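Local coordinates for N-formylglutamate amidohydrolase (Ralstonia eutropha, PDB 2Q7S), which binds a zinc ion and is probably a hydrolase that, as in relatives, may release formate from N-formylglutamate, at residues Gly53-Val58 with Ile251-Tyr256; His172-Asn177 with Arg188-Phe193; Asn177-Leu182 with Asn225-Gly230; Arg213-Lys218 with Thr276-Arg281. All coordinates share one frame; numbering follows the deposited sequence. Where two conformers were deposited one is given.

Contact 1 (Gly53-Val58 with Ile251-Tyr256); sequences GEDTHV and IRRPLY. With ZN (zinc ion), chain C.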
loop_
_atom_site.group_PDB
_atom_site.type_symbol
_atom_site.label_atom_id
_atom_site.label_comp_id
_atom_site.label_asym_id
_atom_site.label_seq_id
_atom_site.Cartn_x
_atom_site.Cartn_y
_atom_site.Cartn_z
ATOM N N GLY A 53 -4.556 -11.921 2.576
ATOM C CA GLY A 53 -4.153 -10.734 1.769
ATOM C C GLY A 53 -4.131 -9.369 2.452
ATOM O O GLY A 53 -3.903 -8.330 1.796
ATOM N N GLU A 54 -4.401 -9.340 3.762
ATOM C CA GLU A 54 -4.298 -8.134 4.527
ATOM C C GLU A 54 -2.838 -7.800 4.812
ATOM O O GLU A 54 -2.082 -8.638 5.283
ATOM C CB GLU A 54 -4.922 -8.283 5.910
ATOM C CG GLU A 54 -6.338 -8.547 6.012
ATOM C CD GLU A 54 -6.764 -8.698 7.461
ATOM O OE1 GLU A 54 -5.912 -8.613 8.380
ATOM O OE2 GLU A 54 -7.962 -8.894 7.663
ATOM N N ASP A 55 -2.474 -6.571 4.549
ATOM C CA ASP A 55 -1.272 -5.985 5.119
ATOM C C ASP A 55 -1.566 -5.421 6.538
ATOM O O ASP A 55 -1.488 -4.207 6.765
ATOM C CB ASP A 55 -0.772 -4.846 4.265
ATOM C CG ASP A 55 -0.438 -5.261 2.890
ATOM O OD1 ASP A 55 -0.821 -6.392 2.458
ATOM O OD2 ASP A 55 0.131 -4.377 2.234
ATOM N N THR A 56 -1.858 -6.339 7.452
ATOM C CA THR A 56 -2.373 -5.998 8.793
ATOM C C THR A 56 -1.376 -5.142 9.593
ATOM O O THR A 56 -0.139 -5.348 9.530
ATOM C CB THR A 56 -2.744 -7.292 9.583
ATOM O OG1 THR A 56 -3.246 -8.249 8.665
ATOM C CG2 THR A 56 -3.771 -7.047 10.695
ATOM N N HIS A 57 -1.948 -4.172 10.320
ATOM C CA HIS A 57 -1.238 -3.242 11.212
ATOM C C HIS A 57 -0.271 -2.252 10.546
ATOM O O HIS A 57 0.385 -1.519 11.248
ATOM C CB HIS A 57 -0.439 -3.999 12.265
ATOM C CG HIS A 57 -1.196 -5.070 12.967
ATOM N ND1 HIS A 57 -2.373 -4.824 13.640
ATOM C CD2 HIS A 57 -0.925 -6.386 13.137
ATOM C CE1 HIS A 57 -2.825 -5.961 14.152
ATOM N NE2 HIS A 57 -1.957 -6.917 13.879
ATOM N N VAL A 58 -0.167 -2.256 9.212
ATOM C CA VAL A 58 0.836 -1.411 8.508
ATOM C C VAL A 58 0.615 0.049 8.768
ATOM O O VAL A 58 1.553 0.834 8.934
ATOM C CB VAL A 58 0.864 -1.683 6.966
ATOM C CG1 VAL A 58 1.538 -0.550 6.234
ATOM C CG2 VAL A 58 1.602 -2.997 6.745
ATOM N N ILE A 251 7.236 -4.386 3.847
ATOM C CA ILE A 251 7.830 -4.950 5.029
ATOM C C ILE A 251 7.512 -6.453 5.149
ATOM O O ILE A 251 6.339 -6.869 5.186
ATOM C CB ILE A 251 7.275 -4.200 6.296
ATOM C CG1 ILE A 251 7.586 -2.708 6.224
ATOM C CG2 ILE A 251 7.791 -4.762 7.588
ATOM C CD1 ILE A 251 7.064 -1.953 7.400
ATOM N N ARG A 252 8.550 -7.271 5.290
ATOM C CA ARG A 252 8.384 -8.705 5.555
ATOM C C ARG A 252 7.597 -8.887 6.890
ATOM O O ARG A 252 8.037 -8.548 7.976
ATOM C CB ARG A 252 9.754 -9.383 5.622
ATOM C CG ARG A 252 9.798 -10.890 5.440
ATOM C CD ARG A 252 11.245 -11.362 5.211
ATOM N NE ARG A 252 12.146 -11.115 6.345
ATOM C CZ ARG A 252 12.355 -11.991 7.329
ATOM N NH1 ARG A 252 11.699 -13.140 7.361
ATOM N NH2 ARG A 252 13.211 -11.715 8.291
ATOM N N ARG A 253 6.430 -9.481 6.779
ATOM C CA ARG A 253 5.456 -9.618 7.859
ATOM C C ARG A 253 5.929 -10.240 9.156
ATOM O O ARG A 253 5.519 -9.750 10.216
ATOM C CB ARG A 253 4.209 -10.370 7.334
ATOM C CG ARG A 253 3.271 -9.459 6.569
ATOM C CD ARG A 253 2.218 -10.265 5.803
ATOM N NE ARG A 253 1.466 -9.454 4.856
ATOM C CZ ARG A 253 0.650 -9.999 3.950
ATOM N NH1 ARG A 253 0.480 -11.299 3.938
ATOM N NH2 ARG A 253 -0.008 -9.245 3.117
ATOM N N PRO A 254 6.789 -11.303 9.102
ATOM C CA PRO A 254 7.303 -11.932 10.326
ATOM C C PRO A 254 7.987 -10.967 11.255
ATOM O O PRO A 254 7.996 -11.186 12.461
ATOM C CB PRO A 254 8.281 -13.009 9.818
ATOM C CG PRO A 254 7.848 -13.331 8.534
ATOM C CD PRO A 254 7.291 -12.018 7.924
ATOM N N LEU A 255 8.503 -9.881 10.691
ATOM C CA LEU A 255 9.121 -8.803 11.463
ATOM C C LEU A 255 8.221 -8.180 12.527
ATOM O O LEU A 255 8.712 -7.547 13.442
ATOM C CB LEU A 255 9.594 -7.690 10.531
ATOM C CG LEU A 255 10.734 -8.010 9.555
ATOM C CD1 LEU A 255 11.076 -6.762 8.775
ATOM C CD2 LEU A 255 11.933 -8.498 10.301
ATOM N N TYR A 256 6.908 -8.273 12.369
ATOM C CA TYR A 256 6.001 -7.602 13.297
ATOM C C TYR A 256 4.746 -8.357 13.715
ATOM O O TYR A 256 4.167 -8.013 14.734
ATOM C CB TYR A 256 5.615 -6.223 12.731
ATOM C CG TYR A 256 4.683 -6.232 11.559
ATOM C CD1 TYR A 256 5.173 -6.277 10.269
ATOM C CD2 TYR A 256 3.324 -6.165 11.750
ATOM C CE1 TYR A 256 4.308 -6.236 9.185
ATOM C CE2 TYR A 256 2.450 -6.160 10.700
ATOM C CZ TYR A 256 2.954 -6.182 9.394
ATOM O OH TYR A 256 2.069 -6.155 8.339
HETATM ZN ZN ZN C . 0.097 -4.436 0.156
#

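Contact 2 (His172-Asn177 with Arg188-Phe193); sequences HSMPNN and RPLADF. With ZN (zinc ion), chain C.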
loop_
_atom_site.group_PDB
_atom_site.type_symbol
_atom_site.label_atom_id
_atom_site.label_comp_id
_atom_site.label_asym_id
_atom_site.label_seq_id
_atom_site.Cartn_x
_atom_site.Cartn_y
_atom_site.Cartn_z
ATOM N N HIS A 172 3.219 -1.101 2.608
ATOM C CA HIS A 172 2.766 -2.488 2.538
ATOM C C HIS A 172 3.511 -3.381 3.488
ATOM O O HIS A 172 4.524 -3.007 4.086
ATOM C CB HIS A 172 2.970 -3.057 1.101
ATOM C CG HIS A 172 2.209 -2.317 0.089
ATOM N ND1 HIS A 172 0.972 -2.734 -0.360
ATOM C CD2 HIS A 172 2.446 -1.120 -0.480
ATOM C CE1 HIS A 172 0.503 -1.828 -1.192
ATOM N NE2 HIS A 172 1.374 -0.843 -1.281
ATOM N N SER A 173 2.953 -4.560 3.653
ATOM C CA SER A 173 3.704 -5.711 4.149
ATOM C C SER A 173 3.489 -6.923 3.241
ATOM O O SER A 173 2.490 -7.051 2.558
ATOM C CB SER A 173 3.293 -6.029 5.591
ATOM O OG SER A 173 1.999 -6.561 5.628
HETATM N N MSE A 174 4.388 -7.866 3.343
HETATM C CA MSE A 174 4.399 -8.993 2.465
HETATM C C MSE A 174 4.679 -10.279 3.259
HETATM O O MSE A 174 5.397 -10.254 4.295
HETATM C CB MSE A 174 5.455 -8.748 1.374
HETATM C CG MSE A 174 6.775 -8.296 1.893
HETATM SE SE MSE A 174 8.155 -8.152 0.523
HETATM C CE MSE A 174 9.493 -7.962 1.897
ATOM N N PRO A 175 4.139 -11.413 2.782
ATOM C CA PRO A 175 4.394 -12.691 3.412
ATOM C C PRO A 175 5.784 -13.212 3.131
ATOM O O PRO A 175 6.458 -12.774 2.178
ATOM C CB PRO A 175 3.328 -13.600 2.784
ATOM C CG PRO A 175 3.099 -13.001 1.472
ATOM C CD PRO A 175 3.230 -11.538 1.635
ATOM N N ASN A 176 6.225 -14.149 3.956
ATOM C CA ASN A 176 7.560 -14.647 3.847
ATOM C C ASN A 176 7.765 -15.390 2.524
ATOM O O ASN A 176 8.852 -15.411 1.944
ATOM C CB ASN A 176 7.854 -15.539 5.049
ATOM C CG ASN A 176 9.188 -15.232 5.694
ATOM O OD1 ASN A 176 9.703 -14.126 5.587
ATOM N ND2 ASN A 176 9.755 -16.217 6.362
ATOM N N ASN A 177 6.689 -15.972 2.024
ATOM C CA ASN A 177 6.727 -16.672 0.762
ATOM C C ASN A 177 6.248 -15.828 -0.410
ATOM O O ASN A 177 5.700 -16.363 -1.358
ATOM C CB ASN A 177 5.958 -18.001 0.872
ATOM C CG ASN A 177 4.473 -17.819 1.080
ATOM O OD1 ASN A 177 3.981 -16.708 1.240
ATOM N ND2 ASN A 177 3.746 -18.922 1.066
ATOM N N ARG A 188 18.143 -15.431 -4.211
ATOM C CA ARG A 188 18.289 -14.618 -3.012
ATOM C C ARG A 188 17.098 -14.734 -2.067
ATOM O O ARG A 188 15.953 -14.692 -2.521
ATOM C CB ARG A 188 18.328 -13.125 -3.401
ATOM C CG ARG A 188 19.395 -12.761 -4.363
ATOM C CD ARG A 188 19.233 -11.342 -4.923
ATOM N NE ARG A 188 20.271 -11.128 -5.926
ATOM C CZ ARG A 188 20.229 -11.636 -7.153
ATOM N NH1 ARG A 188 19.183 -12.358 -7.552
ATOM N NH2 ARG A 188 21.229 -11.409 -7.992
ATOM N N PRO A 189 17.346 -14.683 -0.744
ATOM C CA PRO A 189 16.177 -14.539 0.135
ATOM C C PRO A 189 15.494 -13.182 0.045
ATOM O O PRO A 189 16.137 -12.138 -0.184
ATOM C CB PRO A 189 16.748 -14.723 1.534
ATOM C CG PRO A 189 18.171 -14.331 1.415
ATOM C CD PRO A 189 18.603 -14.689 0.012
ATOM N N LEU A 190 14.183 -13.212 0.265
ATOM C CA LEU A 190 13.354 -12.045 0.377
ATOM C C LEU A 190 13.897 -11.112 1.457
ATOM O O LEU A 190 14.238 -11.578 2.543
ATOM C CB LEU A 190 11.948 -12.491 0.761
ATOM C CG LEU A 190 10.926 -11.392 0.724
ATOM C CD1 LEU A 190 10.742 -10.835 -0.726
ATOM C CD2 LEU A 190 9.599 -11.900 1.248
ATOM N N ALA A 191 13.994 -9.807 1.138
ATOM C CA ALA A 191 14.559 -8.832 2.067
ATOM C C ALA A 191 13.507 -8.499 3.130
ATOM O O ALA A 191 12.306 -8.840 3.015
ATOM C CB ALA A 191 15.012 -7.592 1.330
ATOM N N ASP A 192 13.966 -7.825 4.175
ATOM C CA ASP A 192 13.086 -7.381 5.207
ATOM C C ASP A 192 12.227 -6.219 4.699
ATOM O O ASP A 192 11.075 -6.099 5.101
ATOM C CB ASP A 192 13.882 -6.951 6.436
ATOM C CG ASP A 192 14.599 -8.086 7.100
ATOM O OD1 ASP A 192 14.050 -9.185 7.110
ATOM O OD2 ASP A 192 15.686 -7.857 7.649
ATOM N N PHE A 193 12.830 -5.351 3.880
ATOM C CA PHE A 193 12.184 -4.197 3.217
ATOM C C PHE A 193 12.451 -4.325 1.744
ATOM O O PHE A 193 13.589 -4.588 1.353
ATOM C CB PHE A 193 12.789 -2.886 3.668
ATOM C CG PHE A 193 12.319 -2.449 5.016
ATOM C CD1 PHE A 193 12.868 -2.983 6.159
ATOM C CD2 PHE A 193 11.278 -1.529 5.136
ATOM C CE1 PHE A 193 12.392 -2.621 7.418
ATOM C CE2 PHE A 193 10.831 -1.128 6.419
ATOM C CZ PHE A 193 11.383 -1.678 7.524
HETATM ZN ZN ZN C . 0.097 -4.436 0.156
#

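Contact 3 (Asn177-Leu182 with Asn225-Gly230); sequences NAYERL and NDPYKG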
loop_
_atom_site.group_PDB
_atom_site.type_symbol
_atom_site.label_atom_id
_atom_site.label_comp_id
_atom_site.label_asym_id
_atom_site.label_seq_id
_atom_site.Cartn_x
_atom_site.Cartn_y
_atom_site.Cartn_z
ATOM N N ASN A 177 6.689 -15.972 2.024
ATOM C CA ASN A 177 6.727 -16.672 0.762
ATOM C C ASN A 177 6.248 -15.828 -0.410
ATOM O O ASN A 177 5.700 -16.363 -1.358
ATOM C CB ASN A 177 5.958 -18.001 0.872
ATOM C CG ASN A 177 4.473 -17.819 1.080
ATOM O OD1 ASN A 177 3.981 -16.708 1.240
ATOM N ND2 ASN A 177 3.746 -18.922 1.066
ATOM N N ALA A 178 6.472 -14.516 -0.367
ATOM C CA ALA A 178 6.081 -13.645 -1.484
ATOM C C ALA A 178 6.628 -14.103 -2.855
ATOM O O ALA A 178 5.956 -13.915 -3.868
ATOM C CB ALA A 178 6.470 -12.247 -1.227
ATOM N N TYR A 179 7.821 -14.701 -2.885
ATOM C CA TYR A 179 8.423 -15.193 -4.130
ATOM C C TYR A 179 7.625 -16.388 -4.703
ATOM O O TYR A 179 7.378 -16.456 -5.901
ATOM C CB TYR A 179 9.890 -15.611 -3.921
ATOM C CG TYR A 179 10.943 -14.489 -3.942
ATOM C CD1 TYR A 179 11.012 -13.581 -5.002
ATOM C CD2 TYR A 179 11.884 -14.378 -2.932
ATOM C CE1 TYR A 179 11.963 -12.577 -5.024
ATOM C CE2 TYR A 179 12.861 -13.376 -2.950
ATOM C CZ TYR A 179 12.897 -12.488 -3.997
ATOM O OH TYR A 179 13.852 -11.505 -4.064
ATOM N N GLU A 180 7.250 -17.319 -3.830
ATOM C CA GLU A 180 6.447 -18.489 -4.183
ATOM C C GLU A 180 5.066 -18.092 -4.714
ATOM O O GLU A 180 4.606 -18.608 -5.739
ATOM C CB GLU A 180 6.324 -19.383 -2.935
ATOM C CG GLU A 180 5.330 -20.540 -3.005
ATOM C CD GLU A 180 5.419 -21.472 -1.770
ATOM O OE1 GLU A 180 5.397 -20.975 -0.622
ATOM O OE2 GLU A 180 5.507 -22.711 -1.946
ATOM N N ARG A 181 4.418 -17.179 -4.012
ATOM C CA ARG A 181 3.105 -16.659 -4.383
ATOM C C ARG A 181 3.081 -15.850 -5.691
ATOM O O ARG A 181 2.089 -15.867 -6.432
ATOM C CB ARG A 181 2.610 -15.727 -3.279
ATOM C CG ARG A 181 2.338 -16.421 -1.975
ATOM C CD ARG A 181 1.432 -15.566 -1.130
ATOM N NE ARG A 181 1.614 -15.833 0.289
ATOM C CZ ARG A 181 0.666 -16.247 1.133
ATOM N NH1 ARG A 181 -0.588 -16.447 0.723
ATOM N NH2 ARG A 181 0.982 -16.454 2.414
ATOM N N LEU A 182 4.133 -15.073 -5.924
ATOM C CA LEU A 182 4.369 -14.509 -7.236
ATOM C C LEU A 182 4.997 -15.696 -7.954
ATOM O O LEU A 182 5.270 -16.710 -7.326
ATOM C CB LEU A 182 5.292 -13.293 -7.158
ATOM C CG LEU A 182 4.944 -12.196 -6.136
ATOM C CD1 LEU A 182 6.162 -11.312 -5.938
ATOM C CD2 LEU A 182 3.721 -11.361 -6.536
ATOM N N ASN A 225 13.311 -3.076 -5.905
ATOM C CA ASN A 225 12.662 -3.596 -7.135
ATOM C C ASN A 225 12.701 -5.106 -7.310
ATOM O O ASN A 225 12.703 -5.623 -8.440
ATOM C CB ASN A 225 13.208 -2.851 -8.354
ATOM C CG ASN A 225 12.907 -1.361 -8.272
ATOM O OD1 ASN A 225 11.754 -0.971 -8.326
ATOM N ND2 ASN A 225 13.927 -0.541 -8.055
ATOM N N ASP A 226 12.631 -5.804 -6.185
ATOM C CA ASP A 226 12.839 -7.257 -6.109
ATOM C C ASP A 226 12.099 -7.832 -4.873
ATOM O O ASP A 226 12.571 -7.669 -3.739
ATOM C CB ASP A 226 14.326 -7.535 -6.005
ATOM C CG ASP A 226 14.659 -9.017 -6.065
ATOM O OD1 ASP A 226 13.722 -9.839 -6.188
ATOM O OD2 ASP A 226 15.864 -9.361 -6.007
ATOM N N PRO A 227 10.930 -8.476 -5.080
ATOM C CA PRO A 227 10.200 -8.732 -6.324
ATOM C C PRO A 227 9.175 -7.634 -6.684
ATOM O O PRO A 227 8.552 -7.741 -7.722
ATOM C CB PRO A 227 9.474 -10.045 -6.031
ATOM C CG PRO A 227 9.178 -9.936 -4.537
ATOM C CD PRO A 227 10.216 -9.059 -3.926
ATOM N N TYR A 228 9.060 -6.590 -5.861
ATOM C CA TYR A 228 8.064 -5.540 -6.035
ATOM C C TYR A 228 8.649 -4.232 -6.532
ATOM O O TYR A 228 9.344 -3.527 -5.782
ATOM C CB TYR A 228 7.378 -5.242 -4.712
ATOM C CG TYR A 228 6.638 -6.411 -4.146
ATOM C CD1 TYR A 228 5.433 -6.797 -4.667
ATOM C CD2 TYR A 228 7.147 -7.128 -3.078
ATOM C CE1 TYR A 228 4.750 -7.858 -4.140
ATOM C CE2 TYR A 228 6.464 -8.193 -2.547
ATOM C CZ TYR A 228 5.275 -8.558 -3.084
ATOM O OH TYR A 228 4.579 -9.622 -2.544
ATOM N N LYS A 229 8.305 -3.891 -7.776
ATOM C CA LYS A 229 8.775 -2.679 -8.442
ATOM C C LYS A 229 7.824 -1.502 -8.309
ATOM O O LYS A 229 8.192 -0.397 -8.672
ATOM C CB LYS A 229 9.072 -2.937 -9.954
ATOM C CG LYS A 229 9.962 -4.114 -10.232
ATOM C CD LYS A 229 10.284 -4.292 -11.722
ATOM C CE LYS A 229 11.646 -4.962 -11.894
ATOM N NZ LYS A 229 12.170 -4.906 -13.309
ATOM N N GLY A 230 6.631 -1.690 -7.750
ATOM C CA GLY A 230 5.678 -0.563 -7.578
ATOM C C GLY A 230 4.425 -0.822 -8.420
ATOM O O GLY A 230 4.631 -1.241 -9.599
HETATM O O HOH W 1 13.796 -9.219 -1.856
#

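Contact 4 (Arg213-Lys218 with Thr276-Arg281); sequences RELREK and TLLTLR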
loop_
_atom_site.group_PDB
_atom_site.type_symbol
_atom_site.label_atom_id
_atom_site.label_comp_id
_atom_site.label_asym_id
_atom_site.label_seq_id
_atom_site.Cartn_x
_atom_site.Cartn_y
_atom_site.Cartn_z
ATOM N N ARG A 213 19.750 3.196 3.388
ATOM C CA ARG A 213 20.891 3.357 4.293
ATOM C C ARG A 213 20.437 3.351 5.752
ATOM O O ARG A 213 21.004 2.653 6.587
ATOM C CB ARG A 213 21.620 4.667 3.970
ATOM C CG ARG A 213 22.737 5.063 4.952
ATOM C CD ARG A 213 23.544 6.254 4.437
ATOM N NE ARG A 213 22.739 7.475 4.224
ATOM C CZ ARG A 213 22.478 8.059 3.037
ATOM N NH1 ARG A 213 22.954 7.563 1.879
ATOM N NH2 ARG A 213 21.728 9.165 3.000
ATOM N N GLU A 214 19.409 4.120 6.064
ATOM C CA GLU A 214 18.887 4.166 7.452
ATOM C C GLU A 214 18.416 2.777 7.918
ATOM O O GLU A 214 18.755 2.353 9.000
ATOM C CB GLU A 214 17.769 5.210 7.576
ATOM C CG GLU A 214 18.289 6.656 7.419
ATOM C CD GLU A 214 19.115 7.112 8.618
ATOM O OE1 GLU A 214 18.742 6.727 9.746
ATOM O OE2 GLU A 214 20.143 7.824 8.427
ATOM N N LEU A 215 17.683 2.042 7.069
ATOM C CA LEU A 215 17.214 0.702 7.426
ATOM C C LEU A 215 18.311 -0.327 7.560
ATOM O O LEU A 215 18.301 -1.097 8.505
ATOM C CB LEU A 215 16.143 0.200 6.417
ATOM C CG LEU A 215 14.814 0.942 6.563
ATOM C CD1 LEU A 215 13.869 0.475 5.560
ATOM C CD2 LEU A 215 14.194 0.822 7.959
ATOM N N ARG A 216 19.268 -0.356 6.616
ATOM C CA ARG A 216 20.466 -1.208 6.763
ATOM C C ARG A 216 21.305 -0.863 7.988
ATOM O O ARG A 216 21.864 -1.734 8.612
ATOM C CB ARG A 216 21.345 -1.156 5.500
ATOM C CG ARG A 216 20.707 -1.823 4.326
ATOM C CD ARG A 216 21.507 -1.569 3.068
ATOM N NE ARG A 216 20.989 -2.382 1.988
ATOM C CZ ARG A 216 21.400 -2.305 0.721
ATOM N NH1 ARG A 216 22.291 -1.398 0.336
ATOM N NH2 ARG A 216 20.867 -3.105 -0.186
ATOM N N GLU A 217 21.373 0.394 8.362
ATOM C CA GLU A 217 22.108 0.751 9.586
ATOM C C GLU A 217 21.456 0.199 10.858
ATOM O O GLU A 217 22.140 -0.050 11.818
ATOM C CB GLU A 217 22.349 2.265 9.652
ATOM C CG GLU A 217 23.371 2.688 8.592
ATOM C CD GLU A 217 23.758 4.173 8.607
ATOM O OE1 GLU A 217 23.275 4.917 9.491
ATOM O OE2 GLU A 217 24.556 4.572 7.712
ATOM N N LYS A 218 20.145 -0.044 10.826
ATOM C CA LYS A 218 19.386 -0.553 11.983
ATOM C C LYS A 218 19.338 -2.088 11.974
ATOM O O LYS A 218 18.762 -2.713 12.866
ATOM C CB LYS A 218 17.959 0.028 11.982
ATOM C CG LYS A 218 17.878 1.551 12.246
ATOM C CD LYS A 218 16.585 2.165 11.687
ATOM C CE LYS A 218 16.271 3.616 12.136
ATOM N NZ LYS A 218 17.451 4.555 12.005
ATOM N N THR A 276 9.460 5.036 13.289
ATOM C CA THR A 276 9.337 6.380 13.804
ATOM C C THR A 276 10.607 7.193 13.603
ATOM O O THR A 276 10.576 8.335 13.157
ATOM C CB THR A 276 8.932 6.371 15.278
ATOM O OG1 THR A 276 7.591 5.879 15.370
ATOM C CG2 THR A 276 8.974 7.726 15.821
ATOM N N LEU A 277 11.733 6.612 13.997
ATOM C CA LEU A 277 13.034 7.231 13.783
ATOM C C LEU A 277 13.346 7.404 12.290
ATOM O O LEU A 277 13.913 8.430 11.902
ATOM C CB LEU A 277 14.144 6.441 14.490
ATOM C CG LEU A 277 14.444 6.624 15.991
ATOM C CD1 LEU A 277 15.320 7.826 16.294
ATOM C CD2 LEU A 277 13.206 6.681 16.833
ATOM N N LEU A 278 12.971 6.449 11.450
ATOM C CA LEU A 278 13.208 6.576 10.004
ATOM C C LEU A 278 12.342 7.737 9.465
ATOM O O LEU A 278 12.793 8.539 8.657
ATOM C CB LEU A 278 12.845 5.275 9.253
ATOM C CG LEU A 278 12.747 5.431 7.731
ATOM C CD1 LEU A 278 14.137 5.691 7.157
ATOM C CD2 LEU A 278 12.012 4.222 7.069
ATOM N N THR A 279 11.128 7.859 9.986
ATOM C CA THR A 279 10.137 8.848 9.492
ATOM C C THR A 279 10.576 10.259 9.832
ATOM O O THR A 279 10.367 11.186 9.071
ATOM C CB THR A 279 8.669 8.497 10.003
ATOM O OG1 THR A 279 8.247 7.225 9.479
ATOM C CG2 THR A 279 7.640 9.505 9.528
ATOM N N LEU A 280 11.167 10.427 11.021
ATOM C CA LEU A 280 11.688 11.690 11.448
ATOM C C LEU A 280 12.798 12.083 10.470
ATOM O O LEU A 280 12.868 13.226 9.983
ATOM C CB LEU A 280 12.217 11.605 12.899
ATOM C CG LEU A 280 12.725 12.881 13.567
ATOM C CD1 LEU A 280 11.698 14.047 13.427
ATOM C CD2 LEU A 280 13.063 12.638 15.055
ATOM N N ARG A 281 13.657 11.133 10.152
ATOM C CA ARG A 281 14.714 11.414 9.190
ATOM C C ARG A 281 14.197 11.799 7.785
ATOM O O ARG A 281 14.748 12.672 7.129
ATOM C CB ARG A 281 15.631 10.209 9.113
ATOM C CG ARG A 281 16.865 10.458 8.285
ATOM C CD ARG A 281 17.813 11.485 8.923
ATOM N NE ARG A 281 18.836 11.792 7.941
ATOM C CZ ARG A 281 18.705 12.662 6.945
ATOM N NH1 ARG A 281 17.585 13.379 6.787
ATOM N NH2 ARG A 281 19.715 12.813 6.093
#

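Contact 1 (Gly53-Val58 with Ile251-Tyr256)
R253 and D55 form a salt bridge at the zinc site: NH2 of R253 gives a hydrogen bond to OD1 of D55 at 3.0 Å, while the other carboxylate oxygen, OD2, binds the zinc ion at 2.1 Å, alongside H32 and H172. The D55 carboxylate is thus held from both oxygens. OD1 lies in the guanidinium plane, but R253 meets it from above the carboxylate plane, the two planes being 60° apart. R253 reaches across with its chain extended from CG to NE, and the carbonyl O of E54 lies over one face of its guanidinium, toward the rim, without forming a hydrogen bond. NE of R253 also hydrogen-bonds to S173 OG on the metal-bearing strand 166-174. The other polar tie across the contact is Y256 OH to T56 O, 2.6 Å, in the carbonyl plane. S173 OG is a further partner of that hydroxyl. Beyond it, H57 CB lies 3.9 Å from Y256 CE2, and V58 CG2 packs 3.6 Å from Y256 OH.

Contact 2 (His172-Asn177 with Arg188-Phe193)
At the end of the zinc-bearing strand 166-174, the selenomethionine M174 meets L190 of the loop leading into strand 193-196, and this apolar pair carries the contact without a hydrogen bond across it. The two side chains reach toward each other tip to tip. CG of M174 stands between its backbone N and carbonyl carbon (chi1 48°), and the chain beyond it is extended, which carries the methyl CE to 3.9 Å from CG of L190. The selenium keeps the same distance, 3.9 Å, from L190 CD1. The methyl also approaches the backbone, with CE 3.2 Å from the carbonyl O of A191, a buried oxygen that has no hydrogen-bond partner in the model. The other methyl of L190 turns to the strand's outgoing chain, CD2 lying 3.4 Å from P175 O and 3.7 Å from N176 O. Two residues before M174, H172 ND1 binds the zinc ion at 2.0 Å, and N170 OD1 bonds to the far ring nitrogen, NE2, which probably helps fix the rotation of the imidazole. L190 also leans on A178 and Y179 of helix 178-181. D192 and N176 both bind R252, so the two segments are additionally joined through the end of strand 244-252, which lies between strands 166-174 and 193-196 in the mixed sheet.

Contact 3 (Asn177-Leu182 with Asn225-Gly230)
The short helix 178-181 faces a loop whose D226-P227 peptide is cis, the backbones coming nearest at Y179 and P227, with 7.1 Å between their CA atoms. Y179 OH donates a hydrogen bond of 2.7 Å to OD1 of D226. The oxygen lies at the edge of the tyrosine ring, near its plane, yet the hydroxyl meets the carboxylate from above, 55° out of its plane. CG of D226 is anti to the backbone N (chi1 -174°), which swings the carboxylate over to the helix. A water adds a second connection, donating to Y179 OH at 3.2 Å and to the carbonyl O of D226 at 2.7 Å. The contact joins the short helix that follows zinc-bearing strand 166-174 to the loop following 222-224, the outermost strand at this end of the mixed sheet. P227 fits between Y179 of the helix and L182, just after its end: its CB is 3.7 Å from Y179 CE1 and 3.5 Å from L182 CD1, and both side chains cross the proline at about a right angle. L182 CD1 also approaches the Y228 ring. Y228, whose nearest side-chain atom is about 7 Å from the zinc ion, brings its OH to 3.5 Å from A178 CB.

Contact 4 (Arg213-Lys218 with Thr276-Arg281)
L278 lays its CD1 methyl against the aliphatic base of E214, 3.7 Å from CB, and turns its other methyl, CD2, to L215, where CD2 is 4.1 Å away. The two leucine side chains cross at about a right angle. L278 has CG anti to its backbone N (chi1 166°), and its two methyls divide between successive residues of helix 205-217. Nearer the solvent, the polar side chains meet through their carbon parts. R281 bends at chi2 and sets its CG 4.0 Å from E214 CD; the carboxylate and guanidinium planes are 65° apart, and the charges approach without bonding, since E214 OE2 stays 4.2 Å from R281 NE. The carboxylate has a weak partner within its own segment instead, K218, just past the helix end, whose NZ makes a salt bridge to E214 OE1 at 3.4 Å. CE of this lysine lies 4.2 Å from L277 CB. The segments run nearly antiparallel, at 152°, with their axes 10.6 Å apart at closest approach: a helix-helix pair well away from the zinc site, joining helix 205-217 to the C-terminal helix 267-289, with the L215-L278 pair on the buried side and the carbon parts of E214 and R281 beside it.

From the N terminus, segment 53-58 opens first and finds its partner only at 251-256, so contact 1 spans a long loop that encloses contacts 2 and 3. Contact 2 closes a short loop, from the end of strand 166-174 to the entry of strand 193-196. Contact 3 begins on the residue it shares with contact 2, N177, and crosses it, closing after strand 222-224. Contact 4 opens between the two halves of contact 3 and ends beyond contact 1, crossing both, and ties helix 205-217 to helix 267-289. Contacts 1 and 2 meet at the zinc ion; M174 packs on Y228 between contacts 2 and 3, and F193 on L215 between 2 and 4.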